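Local coordinates for chintase (Rhizomucor miehei, PDB 5YUQ), which probably hydrolyses the beta-1,4 linkages of chitin, as a family 18 glycoside hydrolase whose active site forms a tunnel, at residues Phe154-Glu157 with Asn158-Ser162. Sequence-based numbering, arbitrary orientation.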
# COMPACT_ATOMS: atom_id res chain seq x y z
N PHE A 154 6.70 -3.63 12.46
CA PHE A 154 7.31 -2.33 12.73
C PHE A 154 8.68 -2.44 13.39
O PHE A 154 8.91 -3.30 14.25
CB PHE A 154 6.42 -1.52 13.66
CG PHE A 154 5.07 -1.20 13.09
CD1 PHE A 154 4.96 -0.60 11.84
CD2 PHE A 154 3.92 -1.47 13.82
CE1 PHE A 154 3.69 -0.29 11.33
CE2 PHE A 154 2.67 -1.16 13.32
CZ PHE A 154 2.56 -0.56 12.08
N ASN A 155 9.58 -1.54 13.00
CA ASN A 155 10.94 -1.52 13.54
C ASN A 155 11.01 -1.25 15.03
O ASN A 155 10.29 -0.41 15.57
CB ASN A 155 11.78 -0.46 12.83
CG ASN A 155 12.18 -0.87 11.44
OD1 ASN A 155 11.97 -2.01 11.02
ND2 ASN A 155 12.78 0.06 10.70
N ASP A 156 11.92 -1.96 15.69
CA ASP A 156 12.15 -1.71 17.10
C ASP A 156 13.14 -0.57 17.30
O ASP A 156 13.42 0.19 16.36
CB ASP A 156 12.61 -2.99 17.82
CG ASP A 156 13.95 -3.51 17.32
OD1 ASP A 156 14.72 -2.76 16.68
OD2 ASP A 156 14.25 -4.69 17.60
N GLU A 157 13.67 -0.46 18.51
CA GLU A 157 14.56 0.63 18.87
C GLU A 157 15.86 0.61 18.07
O GLU A 157 16.55 1.62 17.98
CB GLU A 157 14.88 0.58 20.38
CG GLU A 157 13.68 0.75 21.32
CD GLU A 157 12.92 -0.55 21.56
OE1 GLU A 157 13.26 -1.59 20.94
OE2 GLU A 157 11.96 -0.51 22.37
N ASN A 158 16.19 -0.54 17.50
CA ASN A 158 17.43 -0.70 16.74
C ASN A 158 17.18 -0.78 15.24
O ASN A 158 18.05 -1.22 14.47
CB ASN A 158 18.19 -1.94 17.22
CG ASN A 158 18.50 -1.87 18.70
OD1 ASN A 158 18.21 -2.80 19.46
ND2 ASN A 158 19.08 -0.75 19.12
N GLN A 159 15.99 -0.34 14.83
CA GLN A 159 15.57 -0.34 13.43
C GLN A 159 15.50 -1.74 12.84
O GLN A 159 15.68 -1.93 11.64
CB GLN A 159 16.46 0.57 12.58
CG GLN A 159 16.47 2.04 13.00
CD GLN A 159 17.10 2.94 11.96
OE1 GLN A 159 17.79 2.47 11.05
NE2 GLN A 159 16.85 4.24 12.07
N GLN A 160 15.23 -2.72 13.68
CA GLN A 160 15.08 -4.04 13.25
C GLN A 160 13.59 -4.44 13.32
O GLN A 160 12.97 -4.10 14.29
CB GLN A 160 15.82 -5.01 14.09
CG GLN A 160 17.31 -4.71 14.17
CD GLN A 160 18.02 -4.74 12.80
OE1 GLN A 160 18.73 -3.85 12.47
NE2 GLN A 160 17.80 -5.75 12.07
N PRO A 161 13.08 -5.17 12.33
CA PRO A 161 11.66 -5.55 12.45
C PRO A 161 11.40 -6.31 13.75
O PRO A 161 12.17 -7.21 14.12
CB PRO A 161 11.45 -6.50 11.28
CG PRO A 161 12.44 -6.01 10.25
CD PRO A 161 13.66 -5.60 11.04
N SER A 162 10.33 -5.93 14.45
CA SER A 162 9.97 -6.57 15.70
C SER A 162 9.66 -8.05 15.49
O SER A 162 9.04 -8.43 14.50
CB SER A 162 8.79 -5.83 16.32
OG SER A 162 9.14 -4.49 16.64
O HOH W 1 16.84 -5.20 18.28
O HOH W 2 13.60 -7.11 16.55
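A surface loop reversal with a type I beta turn from Asp156 to Gln159 at its tip brings Asp156 against Asn158 and Gln160. The turn is closed by Gln159 N, which donates to Asp156 O at 3.0 Å. Inside it, Asp156 forms an Asx turn: OD1 accepts from Asn158 N at 2.8 Å. Gln160 N reaches Asp156 OD1 at 3.0 Å from the opposite face of the carboxylate. Asp156 CG sits between its backbone N and carbonyl carbon (chi1 64°), which brings OD1 between the N-H groups of Asn158 and Gln160, where two backbone donors grip one oxygen and limit its rotation. The other oxygen, OD2, faces two waters, one linking it to Asn158 OD1, the other to Pro161 O. Below the tip the chain pairs with itself through a single bridge between Asn155 and Pro161. Here Asp156 N donates almost straight to Gln160 O at 2.8 Å (165°), and Asn155 CA adds a CH...O contact to that oxygen. The reversal lies in the loop after strand 144-149 of the family 18 TIM barrel, before helix 168-172. At its base Ser162 N donates to Phe154 O at 3.0 Å; in the conformer described, one of two, Ser162 OG also donates to Phe154 O at 2.7 Å, nearly along the C=O axis. The Asn155 amide lies alongside the Gln159 carbonyl, and its ND2 is bonded to Asn110 O. The side chain of Phe154 leaves the backbone away from 158-162; its ring meets Tyr128 and Trp169, packs edge-to-face with Trp218, and touches Thr147 and Val149 of strand 144-149.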